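Long-range contacts in tyrosine--tRNA ligase (Aeropyrum pernix, PDB 2CYA), which probably catalyses the two-step attachment of tyrosine to its tRNA, first activating the amino acid with ATP to form Tyr-AMP: residues A34-Y39 with A65-S70; Y57-L62 with I180-M185. All blocks are in the same frame, centred on the assembly; numbering follows the deposited sequence.

Interaction 1: A34-Y39 with A65-S70; sequences ARIKGY and AGVDFS
A first torsion of -147° in Phe69, well short of a fully staggered position, brings the ring back against the neighbouring strand, so that Gly38 O and Tyr39 CA lie over one face. Tyr39 CA is 3.8 Å from the centroid of the Phe69 ring in a CH-pi contact. In Val67, CG1 is anti to the backbone N (chi1 178°) and comes to 3.6 Å from Gly38 N, while CG2 meets Ile36 CG2 at 4.2 Å, the two side chains crossing obliquely. A side chain at Gly38 would be pressed against Val67 CG1, so the absence of one permits this close fit.

Three backbone bonds join 34-39 to 65-70: Asp68 N to Ile36 O (2.8 Å), Gly38 N to Asp68 O (3.0 Å) and Ser70 N to Gly38 O (3.0 Å). Before the strands pair, a water extends the link, accepting from Ile36 N at 2.8 Å and donating to Gly66 O at 2.6 Å. Gly66, with positive phi, is the C-prime residue of the Schellman motif that ends helix 51-64 and turns the chain into the strand.

With Phe69 replaced by an alanine, the backbone of Gly38 and Tyr39 would probably lose its aromatic cover, and a gap would open toward Val59, Leu62 and Val63 of helix 51-64. On the other face, Tyr39 and Ser70 meet through their CB atoms; Ser70 OG bonds to Arg113, and Tyr39 is a predicted tyrosine-binding residue. Strands 37-39 and 68-70 run parallel, inclined by 26°, and belong to the beta-alpha-beta unit 37-42, 51-64, 68-73 of the class I synthetase Rossmann fold.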
loop_
_atom_site.group_PDB
_atom_site.type_symbol
_atom_site.label_atom_id
_atom_site.label_comp_id
_atom_site.label_asym_id
_atom_site.label_seq_id
_atom_site.Cartn_x
_atom_site.Cartn_y
_atom_site.Cartn_z
ATOM N N ALA A 34 33.516 -5.859 -4.254
ATOM C CA ALA A 34 32.674 -4.810 -3.670
ATOM C C ALA A 34 31.929 -5.307 -2.442
ATOM O O ALA A 34 31.725 -6.505 -2.272
ATOM C CB ALA A 34 31.671 -4.326 -4.688
ATOM N N ARG A 35 31.511 -4.375 -1.594
ATOM C CA ARG A 35 30.759 -4.720 -0.392
ATOM C C ARG A 35 29.427 -5.297 -0.832
ATOM O O ARG A 35 28.793 -4.800 -1.754
ATOM C CB ARG A 35 30.531 -3.485 0.480
ATOM C CG ARG A 35 30.005 -2.284 -0.293
ATOM C CD ARG A 35 30.491 -0.969 0.330
ATOM N NE ARG A 35 30.199 0.189 -0.520
ATOM C CZ ARG A 35 30.736 1.394 -0.345
ATOM N NH1 ARG A 35 31.593 1.605 0.646
ATOM N NH2 ARG A 35 30.419 2.387 -1.164
ATOM N N ILE A 36 29.024 -6.365 -0.165
ATOM C CA ILE A 36 27.775 -7.049 -0.469
ATOM C C ILE A 36 26.841 -6.912 0.709
ATOM O O ILE A 36 27.248 -7.160 1.837
ATOM C CB ILE A 36 28.040 -8.534 -0.702
ATOM C CG1 ILE A 36 29.033 -8.693 -1.861
ATOM C CG2 ILE A 36 26.730 -9.268 -0.936
ATOM C CD1 ILE A 36 29.307 -10.135 -2.238
ATOM N N LYS A 37 25.597 -6.515 0.456
ATOM C CA LYS A 37 24.611 -6.369 1.532
ATOM C C LYS A 37 23.512 -7.415 1.403
ATOM O O LYS A 37 23.086 -7.755 0.294
ATOM C CB LYS A 37 23.972 -4.985 1.496
ATOM C CG LYS A 37 24.946 -3.838 1.622
ATOM C CD LYS A 37 24.191 -2.514 1.596
ATOM C CE LYS A 37 25.141 -1.333 1.608
ATOM N NZ LYS A 37 24.401 -0.056 1.782
ATOM N N GLY A 38 23.062 -7.940 2.537
ATOM C CA GLY A 38 22.019 -8.941 2.487
ATOM C C GLY A 38 21.167 -8.867 3.733
ATOM O O GLY A 38 21.505 -8.165 4.688
ATOM N N TYR A 39 20.049 -9.574 3.719
ATOM C CA TYR A 39 19.191 -9.607 4.890
ATOM C C TYR A 39 18.333 -10.843 4.841
ATOM O O TYR A 39 18.402 -11.624 3.887
ATOM C CB TYR A 39 18.256 -8.373 4.931
ATOM C CG TYR A 39 16.858 -8.584 4.319
ATOM C CD1 TYR A 39 15.729 -7.997 4.906
ATOM C CD2 TYR A 39 16.664 -9.369 3.179
ATOM C CE1 TYR A 39 14.454 -8.181 4.383
ATOM C CE2 TYR A 39 15.383 -9.567 2.641
ATOM C CZ TYR A 39 14.278 -8.972 3.252
ATOM O OH TYR A 39 12.992 -9.195 2.778
ATOM N N ALA A 65 31.096 -14.945 5.686
ATOM C CA ALA A 65 31.505 -14.892 4.288
ATOM C C ALA A 65 31.688 -13.439 3.825
ATOM O O ALA A 65 31.843 -13.165 2.633
ATOM C CB ALA A 65 30.482 -15.614 3.422
ATOM N N GLY A 66 31.678 -12.504 4.771
ATOM C CA GLY A 66 31.878 -11.115 4.405
ATOM C C GLY A 66 30.664 -10.273 4.013
ATOM O O GLY A 66 30.831 -9.097 3.700
ATOM N N VAL A 67 29.455 -10.835 4.032
ATOM C CA VAL A 67 28.244 -10.068 3.678
ATOM C C VAL A 67 27.797 -9.124 4.808
ATOM O O VAL A 67 27.723 -9.544 5.953
ATOM C CB VAL A 67 27.066 -11.019 3.356
ATOM C CG1 VAL A 67 25.806 -10.202 3.036
ATOM C CG2 VAL A 67 27.436 -11.943 2.167
ATOM N N ASP A 68 27.522 -7.853 4.507
ATOM C CA ASP A 68 27.036 -6.925 5.541
ATOM C C ASP A 68 25.559 -7.290 5.688
ATOM O O ASP A 68 24.736 -7.039 4.794
ATOM C CB ASP A 68 27.198 -5.460 5.109
ATOM C CG ASP A 68 28.635 -4.942 5.299
ATOM O OD1 ASP A 68 29.205 -5.089 6.417
ATOM O OD2 ASP A 68 29.196 -4.372 4.337
ATOM N N PHE A 69 25.234 -7.872 6.834
ATOM C CA PHE A 69 23.910 -8.410 7.082
ATOM C C PHE A 69 22.982 -7.683 8.030
ATOM O O PHE A 69 23.402 -7.131 9.051
ATOM C CB PHE A 69 24.071 -9.857 7.582
ATOM C CG PHE A 69 22.968 -10.773 7.164
ATOM C CD1 PHE A 69 22.940 -11.302 5.882
ATOM C CD2 PHE A 69 21.907 -11.048 8.033
ATOM C CE1 PHE A 69 21.854 -12.090 5.458
ATOM C CE2 PHE A 69 20.824 -11.831 7.619
ATOM C CZ PHE A 69 20.798 -12.346 6.331
ATOM N N SER A 70 21.697 -7.746 7.685
ATOM C CA SER A 70 20.622 -7.161 8.475
ATOM C C SER A 70 19.520 -8.195 8.648
ATOM O O SER A 70 19.301 -9.074 7.790
ATOM C CB SER A 70 20.002 -5.942 7.777
ATOM O OG SER A 70 20.945 -4.926 7.536
HETATM O O HOH W 1 30.468 -7.072 2.075
#

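Interaction 2: Y57-L62 with I180-M185; sequences YKVKDL and IALGGM. With SO4 (sulfate ion), chain D.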
loop_
_atom_site.group_PDB
_atom_site.type_symbol
_atom_site.label_atom_id
_atom_site.label_comp_id
_atom_site.label_asym_id
_atom_site.label_seq_id
_atom_site.Cartn_x
_atom_site.Cartn_y
_atom_site.Cartn_z
ATOM N N TYR A 57 21.493 -20.181 11.314
ATOM C CA TYR A 57 22.832 -20.694 11.019
ATOM C C TYR A 57 23.313 -20.136 9.681
ATOM O O TYR A 57 24.511 -19.887 9.491
ATOM C CB TYR A 57 22.826 -22.231 10.961
ATOM C CG TYR A 57 22.536 -22.903 12.294
ATOM C CD1 TYR A 57 22.968 -22.330 13.503
ATOM C CD2 TYR A 57 21.887 -24.133 12.348
ATOM C CE1 TYR A 57 22.762 -22.965 14.714
ATOM C CE2 TYR A 57 21.679 -24.785 13.561
ATOM C CZ TYR A 57 22.121 -24.198 14.743
ATOM O OH TYR A 57 21.929 -24.860 15.943
ATOM N N LYS A 58 22.376 -19.944 8.754
ATOM C CA LYS A 58 22.718 -19.414 7.449
ATOM C C LYS A 58 23.125 -17.946 7.607
ATOM O O LYS A 58 24.033 -17.475 6.924
ATOM C CB LYS A 58 21.545 -19.581 6.482
ATOM C CG LYS A 58 21.859 -19.304 5.019
ATOM C CD LYS A 58 23.190 -19.926 4.544
ATOM C CE LYS A 58 23.247 -21.437 4.736
ATOM N NZ LYS A 58 24.577 -21.957 4.272
ATOM N N VAL A 59 22.473 -17.227 8.519
ATOM C CA VAL A 59 22.841 -15.836 8.759
ATOM C C VAL A 59 24.301 -15.865 9.205
ATOM O O VAL A 59 25.131 -15.086 8.731
ATOM C CB VAL A 59 21.971 -15.191 9.863
ATOM C CG1 VAL A 59 22.493 -13.793 10.188
ATOM C CG2 VAL A 59 20.511 -15.114 9.390
ATOM N N LYS A 60 24.613 -16.779 10.116
ATOM C CA LYS A 60 25.989 -16.920 10.597
ATOM C C LYS A 60 26.939 -17.148 9.419
ATOM O O LYS A 60 27.984 -16.511 9.357
ATOM C CB LYS A 60 26.116 -18.088 11.580
ATOM C CG LYS A 60 27.564 -18.311 12.044
ATOM C CD LYS A 60 27.647 -19.258 13.244
ATOM C CE LYS A 60 29.107 -19.527 13.633
ATOM N NZ LYS A 60 29.263 -20.020 15.038
ATOM N N ASP A 61 26.578 -18.038 8.487
ATOM C CA ASP A 61 27.430 -18.299 7.322
ATOM C C ASP A 61 27.654 -17.037 6.462
ATOM O O ASP A 61 28.787 -16.732 6.087
ATOM C CB ASP A 61 26.844 -19.391 6.407
ATOM C CG ASP A 61 26.868 -20.789 7.031
ATOM O OD1 ASP A 61 27.528 -20.971 8.064
ATOM O OD2 ASP A 61 26.225 -21.715 6.478
ATOM N N LEU A 62 26.580 -16.317 6.128
ATOM C CA LEU A 62 26.715 -15.106 5.313
ATOM C C LEU A 62 27.617 -14.081 5.969
ATOM O O LEU A 62 28.465 -13.484 5.305
ATOM C CB LEU A 62 25.348 -14.481 5.016
ATOM C CG LEU A 62 24.763 -14.953 3.688
ATOM C CD1 LEU A 62 24.541 -16.461 3.729
ATOM C CD2 LEU A 62 23.454 -14.235 3.417
ATOM N N ILE A 180 21.597 -9.360 -1.833
ATOM C CA ILE A 180 21.115 -10.704 -1.501
ATOM C C ILE A 180 19.921 -10.761 -0.548
ATOM O O ILE A 180 19.878 -10.071 0.462
ATOM C CB ILE A 180 22.218 -11.548 -0.817
ATOM C CG1 ILE A 180 23.434 -11.722 -1.727
ATOM C CG2 ILE A 180 21.655 -12.908 -0.447
ATOM C CD1 ILE A 180 24.625 -12.314 -0.982
ATOM N N ALA A 181 18.990 -11.648 -0.854
ATOM C CA ALA A 181 17.811 -11.859 -0.034
ATOM C C ALA A 181 17.826 -13.319 0.439
ATOM O O ALA A 181 17.668 -14.238 -0.362
ATOM C CB ALA A 181 16.548 -11.591 -0.856
ATOM N N LEU A 182 18.043 -13.534 1.730
ATOM C CA LEU A 182 18.029 -14.880 2.281
ATOM C C LEU A 182 16.632 -15.133 2.835
ATOM O O LEU A 182 15.987 -14.221 3.347
ATOM C CB LEU A 182 19.045 -14.995 3.419
ATOM C CG LEU A 182 18.995 -16.264 4.274
ATOM C CD1 LEU A 182 19.545 -17.423 3.453
ATOM C CD2 LEU A 182 19.825 -16.084 5.558
ATOM N N GLY A 183 16.162 -16.368 2.732
ATOM C CA GLY A 183 14.861 -16.692 3.268
ATOM C C GLY A 183 14.522 -18.148 3.038
ATOM O O GLY A 183 15.208 -18.849 2.286
ATOM N N GLY A 184 13.464 -18.616 3.693
ATOM C CA GLY A 184 13.040 -19.985 3.507
ATOM C C GLY A 184 12.431 -20.096 2.125
ATOM O O GLY A 184 12.171 -19.085 1.462
ATOM N N MET A 185 12.188 -21.318 1.678
ATOM C CA MET A 185 11.587 -21.530 0.365
ATOM C C MET A 185 10.202 -20.936 0.283
ATOM O O MET A 185 9.670 -20.769 -0.808
ATOM C CB MET A 185 11.517 -23.020 0.040
ATOM C CG MET A 185 12.812 -23.577 -0.492
ATOM S SD MET A 185 13.249 -22.847 -2.096
ATOM C CE MET A 185 12.342 -23.905 -3.227
HETATM S S SO4 D . 11.320 -17.803 6.977
HETATM O O1 SO4 D . 11.978 -16.501 6.523
HETATM O O2 SO4 D . 11.429 -18.794 5.825
HETATM O O3 SO4 D . 12.098 -18.313 8.040
HETATM O O4 SO4 D . 9.932 -17.504 7.079
#
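Leu182 is the strand residue most deeply engaged, its forked end set against the aliphatic part of Lys58 on the helix. The two side chains cross at about a right angle, and Leu182 CD1 comes within 3.4 Å of Lys58 CG, a tight carbon-carbon approach. The second branch fills in beside it, with Leu182 CD2 3.8 Å from Lys58 CG and 4.0 Å from Val59 CG2.

Bends at chi2 (44°) and chi3 (58°) of Lys58 then lead its chain away from the strand. Its buried amine is gripped by the carbonyl oxygens of Ile13 and Arg15, and is modelled 2.8 Å from Asp61 OD2 as a salt bridge, although the place of that oxygen is less certain. The lysine thus offers methylenes to the sheet and turns its charge to the carbonyls of Ile13 and Arg15 and to Asp61.

This is the helix-on-sheet packing of a Rossmann fold: helix 57-62 runs nearly antiparallel to strand 180-184, at 159°, with the axes 9.8 Å apart at their closest approach. One helical turn after Lys58, Leu62 makes a looser contact. Its CD2 methyl comes 4.5 Å from Ile180 CG2 and equally near Leu182 CB, meeting both strand side chains that point to the helix.

Around them the apolar layer continues through Phe69 of strand 68-73, which touches Leu182, and Ile209 of strand 207-211, which touches Ile180 and Leu182. At the end of the strand, Gly184 N makes a weak 3.0 Å hydrogen bond to O2 of a sulfate ion, probably taken from the crystallisation liquor.

How the interactions relate
The centres of the two interactions lie about 11 Å apart within one Rossmann-type core. Along the chain their segments alternate: 34-39, 57-62, 65-70, then 180-185 more than a hundred residues later. Strand 37-42 sits between strands 68-73 and 180-184 in the parallel part of the sheet, so interaction 1 forms one side of that central strand and the residues of interaction 2 take up the other, through probable hydrogen bonds from Ile180 N to Lys37 O and from Leu182 N to Tyr39 O. Helix 51-64, the crossover between strands 37-42 and 68-73, also packs on strand 180-184, while the side chain of Tyr39, part of the predicted tyrosine site, is on the opposite face of the sheet.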